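Local atomic coordinates of ferulic acid decarboxylase 1 (PDB entry 4ZAD), a protein that binds prenylated FMN and probably catalyses the reversible decarboxylation of cinnamic, p-coumaric and ferulic acids to the corresponding vinyl aromatics. Residues A[217-222]-A[269-274]; A[127-132]-A[256-261]. All coordinates share one frame; numbering follows the deposited sequence.

Overall arrangement
Both contacts lie within the region related to the Rift domain and converge on one antiparallel sheet, with centres about 9 Å apart. Contact 1 is core: residues 217-222 and 269-274 are neighbouring strands of that sheet, joined by backbone hydrogen bonds and by apolar and aromatic packing. Contact 2 is partly buried and polar, a lysine-glutamate pair through which the turn before strand 131-134 meets the loop 256-261. Glu273 of contact 1 connects the two, its carboxylate probably hydrogen-bonding to Glu258 N and Thr259 OG1, while Val271 packs against His128. Along the chain the segments alternate; contact 2 lies beside the face of the sheet that carries Val271 and Glu273.

Contact 1: residues A[217-222]-A[269-274]; sequences ALCFGV and EMVFEG
Residues 217-220 and 270-274 pair as neighbouring antiparallel strands in the buried part of the Rift-related region, their short axes 4.5 Å apart. Leu218 and Phe272 form a hydrogen-bonded pair through two backbone bonds of 2.8 Å, Leu218 N to Phe272 O and Phe272 N to Leu218 O. Ala217 lies opposite Glu273 and Cys219 opposite Val271 in non-hydrogen-bonded pairs. At Phe220 the pairing becomes irregular: its N donates to Met270 O, but its carbonyl oxygen accepts from two successive amides, a shorter bond of 2.7 Å from Glu269 N to Phe220 O and a longer one of 3.3 Å from Met270 N to Phe220 O.

The face bearing Leu218, Phe220, Met270 and Phe272 is built around a T-shaped aromatic pair. Phe220 turns its edge to Phe272, with CE2 of Phe220 3.8 Å above the plane of the Phe272 ring and over its centre; the two planes are 74° apart. With Phe220 CG anti to its carbonyl carbon (chi1 -59°), the ring tips back along its own strand toward Leu218, which brings CE2 over the Phe272 ring; its CD2 also meets Met270 CB. Leu218 runs alongside Phe272, and its CD2 branch reaches Phe272 CD2 at 3.9 Å. On the other face, Val271 divides its branches, CG1 touching Ala217 CB and CG2 touching Cys219 SG; Val264 covers this small apolar cluster.

Beyond the paired strands, Glu269 folds its CG over Gly221 CA, while its carboxylate forms salt bridges to Arg10 and Arg313. Strands 162-166 and 300-312 continue the sheet on the outer sides of the pair. The side chain of Phe220 is about 9 Å from the bound prenylated FMN (4LU). Glu269 and Met270, two successive residues set against the single Phe220, make a classic beta bulge at the end of this antiparallel pairing.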
loop_
_atom_site.group_PDB
_atom_site.type_symbol
_atom_site.label_atom_id
_atom_site.label_comp_id
_atom_site.label_asym_id
_atom_site.label_seq_id
_atom_site.Cartn_x
_atom_site.Cartn_y
_atom_site.Cartn_z
ATOM N N ALA A 217 -26.248 10.097 -29.359
ATOM C CA ALA A 217 -26.345 8.639 -29.455
ATOM C C ALA A 217 -25.618 8.077 -28.243
ATOM O O ALA A 217 -24.726 8.709 -27.700
ATOM C CB ALA A 217 -25.744 8.088 -30.761
ATOM N N LEU A 218 -26.059 6.925 -27.793
ATOM C CA LEU A 218 -25.508 6.253 -26.669
ATOM C C LEU A 218 -25.327 4.837 -27.162
ATOM O O LEU A 218 -26.308 4.179 -27.466
ATOM C CB LEU A 218 -26.481 6.280 -25.488
ATOM C CG LEU A 218 -26.084 5.317 -24.336
ATOM C CD1 LEU A 218 -24.669 5.713 -23.725
ATOM C CD2 LEU A 218 -27.147 5.221 -23.265
ATOM N N CYS A 219 -24.078 4.378 -27.239
ATOM C CA CYS A 219 -23.715 3.176 -28.008
ATOM C C CYS A 219 -23.170 2.120 -27.085
ATOM O O CYS A 219 -22.245 2.389 -26.330
ATOM C CB CYS A 219 -22.687 3.532 -29.080
ATOM S SG CYS A 219 -23.191 4.910 -30.215
ATOM N N PHE A 220 -23.736 0.919 -27.118
ATOM C CA PHE A 220 -23.251 -0.184 -26.233
ATOM C C PHE A 220 -22.557 -1.254 -27.052
ATOM O O PHE A 220 -22.983 -1.557 -28.176
ATOM C CB PHE A 220 -24.400 -0.805 -25.443
ATOM C CG PHE A 220 -25.112 0.167 -24.574
ATOM C CD1 PHE A 220 -24.585 0.537 -23.366
ATOM C CD2 PHE A 220 -26.294 0.724 -24.968
ATOM C CE1 PHE A 220 -25.223 1.460 -22.579
ATOM C CE2 PHE A 220 -26.934 1.648 -24.184
ATOM C CZ PHE A 220 -26.403 2.010 -22.994
ATOM N N GLY A 221 -21.471 -1.796 -26.518
ATOM C CA GLY A 221 -20.709 -2.810 -27.242
ATOM C C GLY A 221 -20.013 -2.256 -28.461
ATOM O O GLY A 221 -19.902 -2.900 -29.482
ATOM N N VAL A 222 -19.525 -1.041 -28.348
ATOM C CA VAL A 222 -18.800 -0.402 -29.438
ATOM C C VAL A 222 -17.452 -1.077 -29.623
ATOM O O VAL A 222 -17.101 -1.944 -28.857
ATOM C CB VAL A 222 -18.552 1.085 -29.126
ATOM C CG1 VAL A 222 -19.908 1.798 -28.692
ATOM C CG2 VAL A 222 -17.476 1.200 -28.090
ATOM N N GLU A 269 -23.564 -3.219 -30.224
ATOM C CA GLU A 269 -24.634 -4.151 -29.883
ATOM C C GLU A 269 -25.967 -3.418 -29.888
ATOM O O GLU A 269 -26.962 -3.956 -30.386
ATOM C CB GLU A 269 -24.380 -4.819 -28.533
ATOM C CG GLU A 269 -23.100 -5.613 -28.486
ATOM C CD GLU A 269 -23.234 -6.984 -29.160
ATOM O OE1 GLU A 269 -24.140 -7.774 -28.788
ATOM O OE2 GLU A 269 -22.425 -7.292 -30.055
ATOM N N MET A 270 -25.986 -2.198 -29.335
ATOM C CA MET A 270 -27.205 -1.407 -29.241
ATOM C C MET A 270 -26.843 0.051 -29.283
ATOM O O MET A 270 -25.862 0.467 -28.605
ATOM C CB MET A 270 -27.950 -1.619 -27.907
ATOM C CG MET A 270 -28.579 -2.971 -27.674
ATOM S SD MET A 270 -29.203 -3.158 -26.009
ATOM C CE MET A 270 -27.662 -3.427 -25.148
ATOM N N VAL A 271 -27.677 0.819 -30.013
ATOM C CA VAL A 271 -27.549 2.263 -30.103
ATOM C C VAL A 271 -28.850 2.893 -29.663
ATOM O O VAL A 271 -29.911 2.463 -30.059
ATOM C CB VAL A 271 -27.179 2.753 -31.543
ATOM C CG1 VAL A 271 -27.153 4.286 -31.599
ATOM C CG2 VAL A 271 -25.821 2.192 -31.973
ATOM N N PHE A 272 -28.750 3.893 -28.804
ATOM C CA PHE A 272 -29.883 4.623 -28.276
ATOM C C PHE A 272 -29.733 6.017 -28.893
ATOM O O PHE A 272 -28.640 6.562 -28.887
ATOM C CB PHE A 272 -29.754 4.757 -26.758
ATOM C CG PHE A 272 -30.163 3.538 -25.953
ATOM C CD1 PHE A 272 -30.205 2.258 -26.488
ATOM C CD2 PHE A 272 -30.460 3.676 -24.619
ATOM C CE1 PHE A 272 -30.579 1.155 -25.715
ATOM C CE2 PHE A 272 -30.831 2.549 -23.832
ATOM C CZ PHE A 272 -30.886 1.308 -24.395
ATOM N N GLU A 273 -30.809 6.590 -29.423
ATOM C CA GLU A 273 -30.761 7.916 -30.051
ATOM C C GLU A 273 -31.735 8.835 -29.392
ATOM O O GLU A 273 -32.850 8.415 -29.131
ATOM C CB GLU A 273 -31.163 7.828 -31.529
ATOM C CG GLU A 273 -30.374 6.791 -32.335
ATOM C CD GLU A 273 -30.857 6.701 -33.757
ATOM O OE1 GLU A 273 -31.722 7.513 -34.151
ATOM O OE2 GLU A 273 -30.359 5.838 -34.500
ATOM N N GLY A 274 -31.367 10.096 -29.164
ATOM C CA GLY A 274 -32.364 11.052 -28.652
ATOM C C GLY A 274 -31.961 12.513 -28.545
ATOM O O GLY A 274 -31.267 13.013 -29.386
#

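Contact 2: residues A[127-132]-A[256-261]; sequences PHKKHH and KCETND
The ammonium group of Lys129 is held by a salt bridge to Glu258 and by a backbone carbonyl of the same loop. Lys129 NZ lies 2.8 Å from Glu258 OE2, meeting that oxygen on its anti side and 22° out of the carboxylate plane. It also donates to Lys256 O at 3.1 Å, in the carbonyl plane and on a lone pair. After a bend at chi2 (-49°), the lysine chain runs extended toward the loop, whereas Glu258 comes from the opposite direction.

His132 borders this pair. The CD2 and NE2 edge of its imidazole meets Glu258 CG, with NE2 3.5 Å from CG, and the ring stands nearly perpendicular to the carboxylate, at 82°.

In the second shell the loop secures itself: Lys256 folds back so that its NZ donates to Cys257 O at 2.7 Å, almost in line with the C=O bond. The two ammonium nitrogens, Lys129 NZ and Lys256 NZ, are 6.8 Å apart, each turned to its own acceptors. The backbone N of Glu258 donates to Glu273 OE2, and Thr259 OG1 is hydrogen-bonded to Glu273 OE1, which ties the loop to strand 270-277.

Lys129 belongs to the short 3-10 segment preceding strand 131-134, whose neighbour in the sheet is strand 300-312. Residues 256-261 run from the end of strand 253-256 into the loop before strand 263-265, and pack against strands 270-277 and 300-312.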
loop_
_atom_site.group_PDB
_atom_site.type_symbol
_atom_site.label_atom_id
_atom_site.label_comp_id
_atom_site.label_asym_id
_atom_site.label_seq_id
_atom_site.Cartn_x
_atom_site.Cartn_y
_atom_site.Cartn_z
ATOM N N PRO A 127 -24.387 -4.589 -37.878
ATOM C CA PRO A 127 -25.308 -5.499 -37.217
ATOM C C PRO A 127 -26.441 -4.864 -36.411
ATOM O O PRO A 127 -27.516 -5.424 -36.364
ATOM C CB PRO A 127 -24.391 -6.297 -36.284
ATOM C CG PRO A 127 -23.063 -6.297 -36.958
ATOM C CD PRO A 127 -22.984 -5.013 -37.735
ATOM N N HIS A 128 -26.211 -3.732 -35.753
ATOM C CA HIS A 128 -27.230 -3.157 -34.875
ATOM C C HIS A 128 -28.364 -2.515 -35.668
ATOM O O HIS A 128 -29.435 -2.204 -35.101
ATOM C CB HIS A 128 -26.644 -2.199 -33.823
ATOM C CG HIS A 128 -26.114 -0.923 -34.378
ATOM N ND1 HIS A 128 -26.929 0.113 -34.763
ATOM C CD2 HIS A 128 -24.842 -0.504 -34.586
ATOM C CE1 HIS A 128 -26.181 1.112 -35.204
ATOM N NE2 HIS A 128 -24.911 0.761 -35.111
ATOM N N LYS A 129 -28.157 -2.344 -36.979
ATOM C CA LYS A 129 -29.237 -1.851 -37.830
ATOM C C LYS A 129 -30.262 -2.930 -38.195
ATOM O O LYS A 129 -31.205 -2.625 -38.901
ATOM C CB LYS A 129 -28.697 -1.214 -39.102
ATOM C CG LYS A 129 -27.999 0.129 -38.934
ATOM C CD LYS A 129 -28.792 1.139 -38.119
ATOM C CE LYS A 129 -28.301 2.550 -38.339
ATOM N NZ LYS A 129 -29.169 3.621 -37.784
ATOM N N LYS A 130 -30.117 -4.167 -37.720
ATOM C CA LYS A 130 -31.101 -5.190 -38.059
ATOM C C LYS A 130 -32.505 -4.970 -37.391
ATOM O O LYS A 130 -33.533 -5.206 -38.033
ATOM C CB LYS A 130 -30.542 -6.593 -37.773
ATOM C CG LYS A 130 -31.518 -7.758 -38.115
ATOM C CD LYS A 130 -31.026 -9.116 -37.608
ATOM C CE LYS A 130 -31.584 -10.278 -38.429
ATOM N NZ LYS A 130 -30.889 -11.578 -38.104
ATOM N N HIS A 131 -32.536 -4.541 -36.124
ATOM C CA HIS A 131 -33.790 -4.299 -35.395
ATOM C C HIS A 131 -33.898 -2.876 -34.870
ATOM O O HIS A 131 -32.920 -2.278 -34.435
ATOM C CB HIS A 131 -33.957 -5.232 -34.182
ATOM C CG HIS A 131 -33.940 -6.691 -34.512
ATOM N ND1 HIS A 131 -32.837 -7.489 -34.290
ATOM C CD2 HIS A 131 -34.894 -7.503 -35.036
ATOM C CE1 HIS A 131 -33.104 -8.721 -34.687
ATOM N NE2 HIS A 131 -34.346 -8.758 -35.138
ATOM N N HIS A 132 -35.137 -2.378 -34.852
ATOM C CA HIS A 132 -35.463 -0.998 -34.474
ATOM C C HIS A 132 -36.631 -0.940 -33.504
ATOM O O HIS A 132 -37.544 -1.749 -33.593
ATOM C CB HIS A 132 -35.810 -0.202 -35.724
ATOM C CG HIS A 132 -34.634 0.040 -36.611
ATOM N ND1 HIS A 132 -34.204 -0.877 -37.543
ATOM C CD2 HIS A 132 -33.769 1.075 -36.681
ATOM C CE1 HIS A 132 -33.137 -0.407 -38.168
ATOM N NE2 HIS A 132 -32.860 0.786 -37.672
ATOM N N LYS A 256 -24.773 6.349 -40.079
ATOM C CA LYS A 256 -25.640 7.417 -39.606
ATOM C C LYS A 256 -26.790 6.896 -38.742
ATOM O O LYS A 256 -27.380 5.860 -39.016
ATOM C CB LYS A 256 -26.192 8.178 -40.804
ATOM C CG LYS A 256 -26.840 9.519 -40.482
ATOM C CD LYS A 256 -27.662 10.040 -41.690
ATOM C CE LYS A 256 -29.069 10.635 -41.294
ATOM N NZ LYS A 256 -30.031 9.672 -40.739
ATOM N N CYS A 257 -27.128 7.623 -37.690
ATOM C CA CYS A 257 -28.323 7.261 -36.908
ATOM C C CYS A 257 -29.610 7.220 -37.761
ATOM O O CYS A 257 -29.658 7.793 -38.850
ATOM C CB CYS A 257 -28.502 8.223 -35.735
ATOM S SG CYS A 257 -27.276 8.006 -34.453
ATOM N N GLU A 258 -30.659 6.567 -37.254
ATOM C CA GLU A 258 -31.991 6.693 -37.857
ATOM C C GLU A 258 -32.678 8.034 -37.691
ATOM O O GLU A 258 -33.341 8.476 -38.624
ATOM C CB GLU A 258 -32.940 5.637 -37.352
ATOM C CG GLU A 258 -32.576 4.233 -37.765
ATOM C CD GLU A 258 -32.376 4.011 -39.277
ATOM O OE1 GLU A 258 -33.242 4.403 -40.120
ATOM O OE2 GLU A 258 -31.345 3.390 -39.598
ATOM N N THR A 259 -32.548 8.685 -36.539
ATOM C CA THR A 259 -33.359 9.890 -36.225
ATOM C C THR A 259 -32.574 11.160 -35.916
ATOM O O THR A 259 -33.188 12.175 -35.562
ATOM C CB THR A 259 -34.251 9.658 -34.972
ATOM O OG1 THR A 259 -33.407 9.549 -33.811
ATOM C CG2 THR A 259 -35.142 8.405 -35.131
ATOM N N ASN A 260 -31.238 11.109 -35.975
ATOM C CA ASN A 260 -30.448 12.330 -36.104
ATOM C C ASN A 260 -29.322 12.071 -37.079
ATOM O O ASN A 260 -29.280 10.979 -37.632
ATOM C CB ASN A 260 -29.987 12.906 -34.752
ATOM C CG ASN A 260 -29.191 11.926 -33.908
ATOM O OD1 ASN A 260 -28.032 11.597 -34.233
ATOM N ND2 ASN A 260 -29.795 11.481 -32.783
ATOM N N ASP A 261 -28.473 13.078 -37.339
ATOM C CA ASP A 261 -27.353 12.969 -38.291
ATOM C C ASP A 261 -26.023 12.652 -37.590
ATOM O O ASP A 261 -24.958 12.837 -38.165
ATOM C CB ASP A 261 -27.166 14.268 -39.114
ATOM C CG ASP A 261 -28.400 14.649 -39.983
ATOM O OD1 ASP A 261 -29.196 13.773 -40.392
ATOM O OD2 ASP A 261 -28.547 15.871 -40.263
#